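Macro domain-containing protein (Thermosipho africanus, PDB 7OMU) joins a DarT-family domain to a macro domain in one chain and binds adenosine-5-diphosphoribose in the macro domain. Local coordinates at residues V244-V249 with F314-T319; D233-R238 with K254-R259; I29-N34 with K57-N62. The protein carries 1 engineered substitution. All blocks are in the same frame, centred on the assembly; numbering follows the deposited sequence.

Contact 1: V244-V249 with F314-T319; sequences VSVNTV and FLLFPT. With APR (adenosine-5-diphosphoribose), chain C.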
loop_
_atom_site.group_PDB
_atom_site.type_symbol
_atom_site.label_atom_id
_atom_site.label_comp_id
_atom_site.label_asym_id
_atom_site.label_seq_id
_atom_site.Cartn_x
_atom_site.Cartn_y
_atom_site.Cartn_z
ATOM N N VAL A 244 -16.674 2.343 -5.405
ATOM C CA VAL A 244 -16.576 0.872 -5.593
ATOM C C VAL A 244 -17.641 0.479 -6.612
ATOM O O VAL A 244 -18.836 0.662 -6.311
ATOM C CB VAL A 244 -16.766 0.141 -4.252
ATOM C CG1 VAL A 244 -16.794 -1.372 -4.426
ATOM C CG2 VAL A 244 -15.707 0.546 -3.240
ATOM N N SER A 245 -17.212 -0.010 -7.778
ATOM C CA SER A 245 -18.110 -0.515 -8.846
ATOM C C SER A 245 -18.829 -1.748 -8.304
ATOM O O SER A 245 -18.129 -2.650 -7.821
ATOM C CB SER A 245 -17.351 -0.823 -10.109
ATOM O OG SER A 245 -16.104 -0.145 -10.125
ATOM N N VAL A 246 -20.163 -1.748 -8.344
ATOM C CA VAL A 246 -21.034 -2.864 -7.870
ATOM C C VAL A 246 -22.118 -3.130 -8.922
ATOM O O VAL A 246 -22.244 -2.336 -9.881
ATOM C CB VAL A 246 -21.648 -2.558 -6.490
ATOM C CG1 VAL A 246 -20.578 -2.422 -5.421
ATOM C CG2 VAL A 246 -22.533 -1.323 -6.508
ATOM N N ASN A 247 -22.866 -4.217 -8.730
ATOM C CA ASN A 247 -24.040 -4.622 -9.549
ATOM C C ASN A 247 -25.300 -4.403 -8.706
ATOM O O ASN A 247 -25.158 -3.918 -7.576
ATOM C CB ASN A 247 -23.912 -6.075 -10.007
ATOM C CG ASN A 247 -23.730 -7.029 -8.846
ATOM O OD1 ASN A 247 -24.612 -7.162 -8.002
ATOM N ND2 ASN A 247 -22.577 -7.670 -8.773
ATOM N N THR A 248 -26.477 -4.753 -9.231
ATOM C CA THR A 248 -27.780 -4.666 -8.519
ATOM C C THR A 248 -28.340 -6.083 -8.326
ATOM O O THR A 248 -29.457 -6.348 -8.790
ATOM C CB THR A 248 -28.736 -3.720 -9.257
ATOM O OG1 THR A 248 -27.967 -2.632 -9.766
ATOM C CG2 THR A 248 -29.849 -3.198 -8.369
ATOM N N VAL A 249 -27.578 -6.948 -7.646
ATOM C CA VAL A 249 -27.998 -8.310 -7.191
ATOM C C VAL A 249 -27.707 -8.427 -5.689
ATOM O O VAL A 249 -28.659 -8.629 -4.906
ATOM C CB VAL A 249 -27.271 -9.418 -7.982
ATOM C CG1 VAL A 249 -27.581 -10.815 -7.455
ATOM C CG2 VAL A 249 -27.559 -9.329 -9.469
ATOM N N PHE A 314 -17.118 5.031 1.810
ATOM C CA PHE A 314 -17.217 4.179 0.601
ATOM C C PHE A 314 -18.475 4.570 -0.171
ATOM O O PHE A 314 -19.564 4.543 0.422
ATOM C CB PHE A 314 -17.251 2.697 0.979
ATOM C CG PHE A 314 -15.918 2.146 1.404
ATOM C CD1 PHE A 314 -15.424 2.388 2.674
ATOM C CD2 PHE A 314 -15.151 1.406 0.522
ATOM C CE1 PHE A 314 -14.196 1.878 3.061
ATOM C CE2 PHE A 314 -13.920 0.901 0.913
ATOM C CZ PHE A 314 -13.443 1.134 2.183
ATOM N N LEU A 315 -18.310 4.944 -1.441
ATOM C CA LEU A 315 -19.420 5.231 -2.380
ATOM C C LEU A 315 -19.664 3.970 -3.205
ATOM O O LEU A 315 -18.745 3.554 -3.916
ATOM C CB LEU A 315 -19.048 6.419 -3.270
ATOM C CG LEU A 315 -20.134 6.878 -4.243
ATOM C CD1 LEU A 315 -21.355 7.385 -3.490
ATOM C CD2 LEU A 315 -19.610 7.954 -5.181
ATOM N N LEU A 316 -20.847 3.371 -3.068
ATOM C CA LEU A 316 -21.285 2.201 -3.870
ATOM C C LEU A 316 -21.924 2.719 -5.159
ATOM O O LEU A 316 -22.986 3.357 -5.085
ATOM C CB LEU A 316 -22.242 1.349 -3.033
ATOM C CG LEU A 316 -21.662 0.872 -1.702
ATOM C CD1 LEU A 316 -22.714 0.162 -0.871
ATOM C CD2 LEU A 316 -20.455 -0.029 -1.925
ATOM N N PHE A 317 -21.266 2.464 -6.289
ATOM C CA PHE A 317 -21.602 2.999 -7.629
ATOM C C PHE A 317 -22.029 1.852 -8.536
ATOM O O PHE A 317 -21.186 1.143 -9.075
ATOM C CB PHE A 317 -20.385 3.724 -8.199
ATOM C CG PHE A 317 -20.665 4.576 -9.406
ATOM C CD1 PHE A 317 -21.092 4.006 -10.593
ATOM C CD2 PHE A 317 -20.492 5.949 -9.355
ATOM C CE1 PHE A 317 -21.345 4.791 -11.705
ATOM C CE2 PHE A 317 -20.740 6.733 -10.469
ATOM C CZ PHE A 317 -21.169 6.153 -11.640
ATOM N N PRO A 318 -23.343 1.628 -8.747
ATOM C CA PRO A 318 -23.798 0.559 -9.632
ATOM C C PRO A 318 -23.489 0.863 -11.107
ATOM O O PRO A 318 -23.981 1.862 -11.615
ATOM C CB PRO A 318 -25.310 0.504 -9.377
ATOM C CG PRO A 318 -25.667 1.908 -8.929
ATOM C CD PRO A 318 -24.457 2.388 -8.155
ATOM N N THR A 319 -22.686 0.001 -11.743
ATOM C CA THR A 319 -22.249 0.105 -13.163
ATOM C C THR A 319 -22.952 -0.945 -14.030
ATOM O O THR A 319 -22.632 -0.995 -15.231
ATOM C CB THR A 319 -20.734 -0.092 -13.306
ATOM O OG1 THR A 319 -20.432 -1.443 -12.953
ATOM C CG2 THR A 319 -19.921 0.848 -12.448
HETATM N N1 APR C . -6.889 0.530 -7.588
HETATM C C2 APR C . -7.281 1.042 -8.762
HETATM N N3 APR C . -7.931 0.454 -9.766
HETATM C C4 APR C . -8.187 -0.832 -9.471
HETATM C C5 APR C . -7.846 -1.501 -8.314
HETATM C C6 APR C . -7.159 -0.771 -7.324
HETATM N N6 APR C . -6.767 -1.283 -6.160
HETATM N N7 APR C . -8.281 -2.821 -8.377
HETATM C C8 APR C . -8.867 -2.924 -9.548
HETATM N N9 APR C . -8.836 -1.743 -10.260
HETATM C "C1'" APR C . -9.383 -1.480 -11.593
HETATM C "C2'" APR C . -9.384 -2.694 -12.520
HETATM O "O2'" APR C . -8.206 -2.740 -13.296
HETATM C "C3'" APR C . -10.643 -2.492 -13.375
HETATM O "O3'" APR C . -10.299 -2.127 -14.705
HETATM O "O4'" APR C . -10.728 -1.096 -11.443
HETATM C "C4'" APR C . -11.441 -1.381 -12.671
HETATM C "C5'" APR C . -12.886 -1.699 -12.352
HETATM O "O5'" APR C . -12.967 -2.843 -11.447
HETATM P PA APR C . -14.147 -3.937 -11.562
HETATM O O1A APR C . -14.482 -4.445 -10.197
HETATM O O2A APR C . -13.791 -4.948 -12.602
HETATM O O3A APR C . -15.388 -3.057 -12.088
HETATM P PB APR C . -16.509 -3.243 -13.226
HETATM O O1B APR C . -15.819 -3.468 -14.531
HETATM O O2B APR C . -17.477 -2.109 -13.137
HETATM O O5D APR C . -17.231 -4.604 -12.757
HETATM C C5D APR C . -18.291 -4.561 -11.758
HETATM O O4D APR C . -17.618 -6.656 -10.763
HETATM O O1D APR C . -16.760 -5.472 -8.982
HETATM C C1D APR C . -17.687 -6.426 -9.350
HETATM O O2D APR C . -19.758 -6.560 -7.980
HETATM C C2D APR C . -19.109 -5.917 -9.060
HETATM O O3D APR C . -20.475 -7.367 -10.489
HETATM C C3D APR C . -19.855 -6.093 -10.381
HETATM C C4D APR C . -18.715 -5.966 -11.397
#
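Leu316 pushes its CD2 methyl into the shallow hollow between Val244 and Val246, two residues apart on the adjacent parallel strand. The methyl lies 4.4 Å from Val244 CB and 4.2 Å from Val246 CG1. Further along the same face, Val246 CG2 rests above the Phe317-Pro318 peptide link, 3.8 Å from Pro318 N; with chi1 at -63° CG1 lies anti to the carbonyl carbon, which leaves CG2 between the backbone N and that carbon. At the other end, Val244 CG2 meets the Phe314 ring at its edge, with Phe314 CD2 3.9 Å away. Ser245, on the reverse face, meets Thr319 just past the end of its strand, where Thr319 CG2 fits against Ser245 CB at 3.9 Å.

Four backbone hydrogen bonds hold the strands in parallel register, among them Phe317 N to Val244 O at 3.0 Å, and the short axes diverge by 39°. Where the first strand runs out, Asn247 makes an Asx turn by accepting from Val249 N. Its ND2 donates to O3D of adenosine-5-diphosphoribose at 2.7 Å in a nearly straight bond, while Thr319 OG1 lies 3.0 Å from the ligand's O2B. The C-terminal ends of both strands thus border the ligand, as in other macro domains.

Phe271 of helix 265-275 covers the side bearing Val246 and Leu316, and Val267 of that helix touches Phe314. Ile339 of helix 329-346 packs on Leu315 and Phe317. Within the mixed sheet, strand 351-354 flanks 241-246 and strand 286-288 flanks 313-318.

Contact 2: D233-R238 with K254-R259; sequences DMFFSR and KGLASR. With APR (adenosine-5-diphosphoribose), chain C.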
loop_
_atom_site.group_PDB
_atom_site.type_symbol
_atom_site.label_atom_id
_atom_site.label_comp_id
_atom_site.label_asym_id
_atom_site.label_seq_id
_atom_site.Cartn_x
_atom_site.Cartn_y
_atom_site.Cartn_z
ATOM N N ASP A 233 -2.911 2.026 -6.345
ATOM C CA ASP A 233 -3.893 1.341 -5.465
ATOM C C ASP A 233 -4.818 2.391 -4.849
ATOM O O ASP A 233 -4.331 3.228 -4.081
ATOM C CB ASP A 233 -3.178 0.539 -4.378
ATOM C CG ASP A 233 -4.062 -0.499 -3.714
ATOM O OD1 ASP A 233 -5.296 -0.379 -3.830
ATOM O OD2 ASP A 233 -3.497 -1.420 -3.082
ATOM N N MET A 234 -6.105 2.340 -5.194
ATOM C CA MET A 234 -7.154 3.284 -4.733
ATOM C C MET A 234 -7.196 3.318 -3.199
ATOM O O MET A 234 -7.369 4.416 -2.639
ATOM C CB MET A 234 -8.521 2.846 -5.266
ATOM C CG MET A 234 -9.639 3.809 -4.936
ATOM S SD MET A 234 -11.168 3.374 -5.783
ATOM C CE MET A 234 -11.549 1.822 -4.976
ATOM N N PHE A 235 -7.043 2.159 -2.549
ATOM C CA PHE A 235 -7.283 1.979 -1.093
ATOM C C PHE A 235 -6.126 2.585 -0.291
ATOM O O PHE A 235 -6.315 2.876 0.910
ATOM C CB PHE A 235 -7.543 0.505 -0.784
ATOM C CG PHE A 235 -8.726 -0.055 -1.532
ATOM C CD1 PHE A 235 -10.015 0.331 -1.202
ATOM C CD2 PHE A 235 -8.552 -0.929 -2.591
ATOM C CE1 PHE A 235 -11.107 -0.162 -1.904
ATOM C CE2 PHE A 235 -9.643 -1.430 -3.285
ATOM C CZ PHE A 235 -10.918 -1.045 -2.942
ATOM N N PHE A 236 -4.977 2.797 -0.938
ATOM C CA PHE A 236 -3.791 3.480 -0.355
ATOM C C PHE A 236 -3.723 4.932 -0.845
ATOM O O PHE A 236 -2.808 5.653 -0.412
ATOM C CB PHE A 236 -2.508 2.701 -0.658
ATOM C CG PHE A 236 -2.345 1.459 0.180
ATOM C CD1 PHE A 236 -2.095 1.556 1.537
ATOM C CD2 PHE A 236 -2.462 0.198 -0.380
ATOM C CE1 PHE A 236 -1.957 0.417 2.315
ATOM C CE2 PHE A 236 -2.324 -0.941 0.397
ATOM C CZ PHE A 236 -2.075 -0.828 1.743
ATOM N N SER A 237 -4.651 5.363 -1.708
ATOM C CA SER A 237 -4.957 6.806 -1.906
ATOM C C SER A 237 -5.406 7.338 -0.550
ATOM O O SER A 237 -5.871 6.520 0.271
ATOM C CB SER A 237 -6.004 7.063 -2.968
ATOM O OG SER A 237 -7.304 7.180 -2.410
ATOM N N ARG A 238 -5.272 8.637 -0.314
ATOM C CA ARG A 238 -5.738 9.242 0.957
ATOM C C ARG A 238 -6.965 10.113 0.661
ATOM O O ARG A 238 -7.234 11.053 1.442
ATOM C CB ARG A 238 -4.561 9.942 1.641
ATOM C CG ARG A 238 -3.479 8.975 2.095
ATOM C CD ARG A 238 -2.649 9.510 3.246
ATOM N NE ARG A 238 -3.433 9.743 4.456
ATOM C CZ ARG A 238 -3.829 8.806 5.318
ATOM N NH1 ARG A 238 -3.536 7.530 5.120
ATOM N NH2 ARG A 238 -4.532 9.154 6.382
ATOM N N LYS A 254 -16.109 -11.250 -7.817
ATOM C CA LYS A 254 -14.785 -11.138 -8.497
ATOM C C LYS A 254 -14.482 -9.669 -8.826
ATOM O O LYS A 254 -15.442 -8.893 -8.980
ATOM C CB LYS A 254 -14.764 -11.994 -9.769
ATOM C CG LYS A 254 -15.140 -13.460 -9.578
ATOM C CD LYS A 254 -14.273 -14.428 -10.363
ATOM C CE LYS A 254 -14.326 -15.845 -9.831
ATOM N NZ LYS A 254 -13.178 -16.651 -10.316
ATOM N N GLY A 255 -13.192 -9.316 -8.921
ATOM C CA GLY A 255 -12.701 -7.997 -9.375
ATOM C C GLY A 255 -12.194 -7.137 -8.227
ATOM O O GLY A 255 -11.560 -7.693 -7.313
ATOM N N LEU A 256 -12.438 -5.820 -8.290
ATOM C CA LEU A 256 -12.154 -4.842 -7.201
ATOM C C LEU A 256 -13.125 -5.095 -6.039
ATOM O O LEU A 256 -12.666 -5.075 -4.884
ATOM C CB LEU A 256 -12.282 -3.413 -7.747
ATOM C CG LEU A 256 -12.037 -2.275 -6.749
ATOM C CD1 LEU A 256 -11.348 -1.095 -7.416
ATOM C CD2 LEU A 256 -13.335 -1.812 -6.100
ATOM N N ALA A 257 -14.408 -5.333 -6.337
ATOM C CA ALA A 257 -15.467 -5.655 -5.346
ATOM C C ALA A 257 -15.012 -6.816 -4.454
ATOM O O ALA A 257 -15.220 -6.738 -3.230
ATOM C CB ALA A 257 -16.770 -5.985 -6.035
ATOM N N SER A 258 -14.398 -7.844 -5.043
ATOM C CA SER A 258 -13.834 -9.016 -4.326
ATOM C C SER A 258 -12.889 -8.541 -3.221
ATOM O O SER A 258 -13.048 -8.993 -2.079
ATOM C CB SER A 258 -13.133 -9.945 -5.269
ATOM O OG SER A 258 -12.704 -11.112 -4.593
ATOM N N ARG A 259 -11.939 -7.664 -3.546
ATOM C CA ARG A 259 -10.958 -7.137 -2.560
ATOM C C ARG A 259 -11.697 -6.406 -1.437
ATOM O O ARG A 259 -11.286 -6.554 -0.272
ATOM C CB ARG A 259 -9.966 -6.171 -3.204
ATOM C CG ARG A 259 -9.260 -5.293 -2.188
ATOM C CD ARG A 259 -7.917 -4.830 -2.687
ATOM N NE ARG A 259 -7.267 -4.017 -1.678
ATOM C CZ ARG A 259 -6.130 -3.365 -1.863
ATOM N NH1 ARG A 259 -5.506 -3.441 -3.029
ATOM N NH2 ARG A 259 -5.618 -2.644 -0.877
HETATM N N1 APR C . -6.889 0.530 -7.588
HETATM C C2 APR C . -7.281 1.042 -8.762
HETATM N N3 APR C . -7.931 0.454 -9.766
HETATM C C4 APR C . -8.187 -0.832 -9.471
HETATM C C5 APR C . -7.846 -1.501 -8.314
HETATM C C6 APR C . -7.159 -0.771 -7.324
HETATM N N6 APR C . -6.767 -1.283 -6.160
HETATM N N7 APR C . -8.281 -2.821 -8.377
HETATM C C8 APR C . -8.867 -2.924 -9.548
HETATM N N9 APR C . -8.836 -1.743 -10.260
HETATM C "C1'" APR C . -9.383 -1.480 -11.593
HETATM C "C2'" APR C . -9.384 -2.694 -12.520
HETATM O "O2'" APR C . -8.206 -2.740 -13.296
HETATM C "C3'" APR C . -10.643 -2.492 -13.375
HETATM O "O3'" APR C . -10.299 -2.127 -14.705
HETATM O "O4'" APR C . -10.728 -1.096 -11.443
HETATM C "C4'" APR C . -11.441 -1.381 -12.671
HETATM C "C5'" APR C . -12.886 -1.699 -12.352
HETATM O "O5'" APR C . -12.967 -2.843 -11.447
HETATM P PA APR C . -14.147 -3.937 -11.562
HETATM O O1A APR C . -14.482 -4.445 -10.197
HETATM O O2A APR C . -13.791 -4.948 -12.602
HETATM O O3A APR C . -15.388 -3.057 -12.088
HETATM P PB APR C . -16.509 -3.243 -13.226
HETATM O O1B APR C . -15.819 -3.468 -14.531
HETATM O O2B APR C . -17.477 -2.109 -13.137
HETATM O O5D APR C . -17.231 -4.604 -12.757
HETATM C C5D APR C . -18.291 -4.561 -11.758
HETATM O O4D APR C . -17.618 -6.656 -10.763
HETATM O O1D APR C . -16.760 -5.472 -8.982
HETATM C C1D APR C . -17.687 -6.426 -9.350
HETATM O O2D APR C . -19.758 -6.560 -7.980
HETATM C C2D APR C . -19.109 -5.917 -9.060
HETATM O O3D APR C . -20.475 -7.367 -10.489
HETATM C C3D APR C . -19.855 -6.093 -10.381
HETATM C C4D APR C . -18.715 -5.966 -11.397
#
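A salt bridge between Asp233 and Arg259, backed by aromatic and aliphatic packing, ties the loop after strand 227-231 to the first turn of helix 256-263 beside the adenine of adenosine-5-diphosphoribose. The extended Arg259 chain runs past Phe235 in the opposite sense and brings NH1 to 2.9 Å from Asp233 OD2. This bond uses the syn side of the carboxylate and lies close to the guanidinium plane, although the two flat groups are turned 79° apart. NH2 adds a weak bond to the same oxygen.

Phe235 covers one face of the guanidinium: its CD2 sits 3.4 Å above the plane of that group, over the centre, with the ring tilted by 38°. Leu256 has two apolar neighbours. Met234, bent at its last torsion (chi3 67°), lays CE 3.8 Å from Leu256 CD1, and Phe235 CZ approaches Leu256 CD2 at 4.1 Å. Leu256 CD1 also packs 3.6 Å from the ligand's C5, so the leucine bridges protein and adenine.

Polar groups of both segments grip the ligand. The adenine N6 donates to Asp233 OD1 at 2.9 Å. Met234 N donates to the adenine N1 at 3.1 Å. Leu256 N bonds phosphate oxygen O1A at 3.1 Å.

Within the Asp233 carboxylate, OD2 takes the arginine's bonds, while OD1 accepts from N6 and, weakly, from Phe235 N. Arg259, itself held at NE by Gln263, is placed as a second-shell residue that probably steadies the carboxylate and offsets its negative charge.

Contact 3: I29-N34 with K57-N62; sequences ITHIDN and KKVYDN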
loop_
_atom_site.group_PDB
_atom_site.type_symbol
_atom_site.label_atom_id
_atom_site.label_comp_id
_atom_site.label_asym_id
_atom_site.label_seq_id
_atom_site.Cartn_x
_atom_site.Cartn_y
_atom_site.Cartn_z
ATOM N N ILE A 29 14.206 -1.082 6.480
ATOM C CA ILE A 29 13.606 0.283 6.566
ATOM C C ILE A 29 14.420 1.092 7.575
ATOM O O ILE A 29 14.698 0.548 8.660
ATOM C CB ILE A 29 12.126 0.206 6.983
ATOM C CG1 ILE A 29 11.301 -0.619 5.995
ATOM C CG2 ILE A 29 11.544 1.598 7.168
ATOM C CD1 ILE A 29 9.987 -1.093 6.563
ATOM N N THR A 30 14.762 2.339 7.244
ATOM C CA THR A 30 15.498 3.266 8.145
ATOM C C THR A 30 15.251 4.726 7.754
ATOM O O THR A 30 14.788 4.981 6.627
ATOM C CB THR A 30 17.001 2.965 8.136
ATOM O OG1 THR A 30 17.579 3.596 9.281
ATOM C CG2 THR A 30 17.690 3.426 6.870
ATOM N N HIS A 31 15.575 5.650 8.659
ATOM C CA HIS A 31 15.612 7.108 8.384
ATOM C C HIS A 31 16.758 7.364 7.404
ATOM O O HIS A 31 17.808 6.715 7.536
ATOM C CB HIS A 31 15.750 7.912 9.684
ATOM C CG HIS A 31 15.339 9.340 9.551
ATOM N ND1 HIS A 31 16.042 10.246 8.779
ATOM C CD2 HIS A 31 14.308 10.024 10.094
ATOM C CE1 HIS A 31 15.460 11.425 8.848
ATOM N NE2 HIS A 31 14.395 11.318 9.651
ATOM N N ILE A 32 16.556 8.263 6.445
ATOM C CA ILE A 32 17.523 8.501 5.335
ATOM C C ILE A 32 18.789 9.169 5.891
ATOM O O ILE A 32 19.828 9.113 5.208
ATOM C CB ILE A 32 16.872 9.301 4.192
ATOM C CG1 ILE A 32 17.779 9.335 2.961
ATOM C CG2 ILE A 32 16.477 10.695 4.651
ATOM C CD1 ILE A 32 17.112 9.846 1.709
ATOM N N ASP A 33 18.716 9.759 7.090
ATOM C CA ASP A 33 19.880 10.360 7.799
ATOM C C ASP A 33 20.895 9.264 8.158
ATOM O O ASP A 33 22.098 9.586 8.242
ATOM C CB ASP A 33 19.434 11.138 9.040
ATOM C CG ASP A 33 18.666 12.422 8.747
ATOM O OD1 ASP A 33 18.683 12.884 7.576
ATOM O OD2 ASP A 33 18.051 12.960 9.698
ATOM N N ASN A 34 20.439 8.018 8.335
ATOM C CA ASN A 34 21.275 6.881 8.809
ATOM C C ASN A 34 22.017 6.196 7.653
ATOM O O ASN A 34 22.865 5.337 7.950
ATOM C CB ASN A 34 20.441 5.827 9.539
ATOM C CG ASN A 34 19.794 6.348 10.803
ATOM O OD1 ASN A 34 20.322 7.252 11.451
ATOM N ND2 ASN A 34 18.657 5.774 11.168
ATOM N N LYS A 57 20.016 8.019 14.851
ATOM C CA LYS A 57 18.832 8.889 15.112
ATOM C C LYS A 57 17.646 8.456 14.235
ATOM O O LYS A 57 17.467 9.054 13.160
ATOM C CB LYS A 57 19.200 10.354 14.842
ATOM C CG LYS A 57 20.101 11.034 15.871
ATOM C CD LYS A 57 19.412 11.408 17.175
ATOM C CE LYS A 57 18.382 12.512 17.036
ATOM N NZ LYS A 57 17.007 11.978 16.882
ATOM N N LYS A 58 16.876 7.464 14.701
ATOM C CA LYS A 58 15.794 6.778 13.939
ATOM C C LYS A 58 14.449 6.999 14.648
ATOM O O LYS A 58 14.458 7.534 15.776
ATOM C CB LYS A 58 16.129 5.289 13.763
ATOM C CG LYS A 58 16.113 4.421 15.023
ATOM C CD LYS A 58 17.261 3.393 15.185
ATOM C CE LYS A 58 17.877 2.827 13.915
ATOM N NZ LYS A 58 17.104 1.695 13.350
ATOM N N VAL A 59 13.344 6.622 13.989
ATOM C CA VAL A 59 11.939 6.790 14.480
ATOM C C VAL A 59 11.252 5.418 14.476
ATOM O O VAL A 59 10.778 4.993 13.413
ATOM C CB VAL A 59 11.150 7.828 13.649
ATOM C CG1 VAL A 59 9.678 7.899 14.047
ATOM C CG2 VAL A 59 11.781 9.214 13.723
ATOM N N TYR A 60 11.252 4.753 15.635
ATOM C CA TYR A 60 10.383 3.602 15.998
ATOM C C TYR A 60 9.745 3.915 17.357
ATOM O O TYR A 60 10.509 4.113 18.320
ATOM C CB TYR A 60 11.184 2.298 16.099
ATOM C CG TYR A 60 11.429 1.572 14.800
ATOM C CD1 TYR A 60 10.378 1.188 13.983
ATOM C CD2 TYR A 60 12.714 1.229 14.405
ATOM C CE1 TYR A 60 10.597 0.520 12.787
ATOM C CE2 TYR A 60 12.950 0.552 13.218
ATOM C CZ TYR A 60 11.888 0.198 12.403
ATOM O OH TYR A 60 12.119 -0.464 11.229
ATOM N N ASP A 61 8.411 3.962 17.443
ATOM C CA ASP A 61 7.679 4.280 18.701
ATOM C C ASP A 61 8.167 3.344 19.813
ATOM O O ASP A 61 8.355 2.143 19.529
ATOM C CB ASP A 61 6.161 4.194 18.517
ATOM C CG ASP A 61 5.377 5.143 19.413
ATOM O OD1 ASP A 61 5.749 5.288 20.596
ATOM O OD2 ASP A 61 4.406 5.747 18.914
ATOM N N ASN A 62 8.372 3.884 21.023
ATOM C CA ASN A 62 8.902 3.163 22.215
ATOM C C ASN A 62 8.083 1.894 22.466
ATOM O O ASN A 62 8.687 0.884 22.873
ATOM C CB ASN A 62 8.900 4.042 23.469
ATOM C CG ASN A 62 10.211 4.766 23.675
ATOM O OD1 ASN A 62 10.263 5.993 23.610
ATOM N ND2 ASN A 62 11.273 4.013 23.917
#
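Asn34 and Lys58 cross at about a right angle, with Asn34 ND2 resting 3.7 Å from Lys58 CB, where the loop leading into helix 62-70 passes the end of strand 25-31 in the DarT-family part of the chain. Van der Waals contact of this kind dominates. His31 sets its CB 4.0 Å from Lys57 O, and the imidazole, carried anti to the backbone N (chi1 -161°), presents its edge to Val59, with His31 CD2 4.5 Å from Val59 CG2. Tyr60 reaches back with its hydroxyl end, so that OH comes to 3.8 Å from Ile29 O and 4.3 Å from Ile29 CB. Helix 92-99 backs this corner, touching Ile29 through Leu94 and Leu97 and Tyr60 through Met93.

The clear polar bonds run within the segment 29-34 and shape the surface offered to the loop. Asn34 ND2 donates to Thr30 OG1 at 3.1 Å in an almost perfectly straight bond (174°) lying in the amide plane. His31 ND1 accepts from Asp33 N at 3.2 Å in the plane of its ring. Each bond probably restrains the rotation of a flat group that borders the other segment. Asn34 OD1, on the opposite branch of its amide, lies 3.5 Å from Lys57 N.

The two lysine side chains differ in course. The Lys57 chain leads away from the strand, whereas Lys58 folds through several bent torsions to place NZ in hydrogen bonds with Tyr28 and His46.

The association rests largely on van der Waals contact and on side chains braced from within the strand segment. The two bonds of Lys58 NZ add a polar tie from the loop to Tyr28 within strand 25-31 and to His46 at the start of helix 46-51.

Contacts 1 and 2 form one continuous site around adenosine-5-diphosphoribose. Their centres are 13 Å apart, and they touch directly through Val244 CG1 and Leu256 CD2 at 3.9 Å and through the rings of Phe314 and Phe235. Contact 2 hydrogen-bonds the adenine and the first phosphate and also touches the terminal ribose, while contact 1 meets the second phosphate and that same ribose; Gly361, Leu389 and Glu390 add further hydrogen bonds to the ligand. The four segments alternate along the chain. Contact 3 closes earlier in the sequence, in the DarT-family part: its centre lies about 30 Å from that of contact 2 and about 42 Å from that of contact 1, and it touches neither.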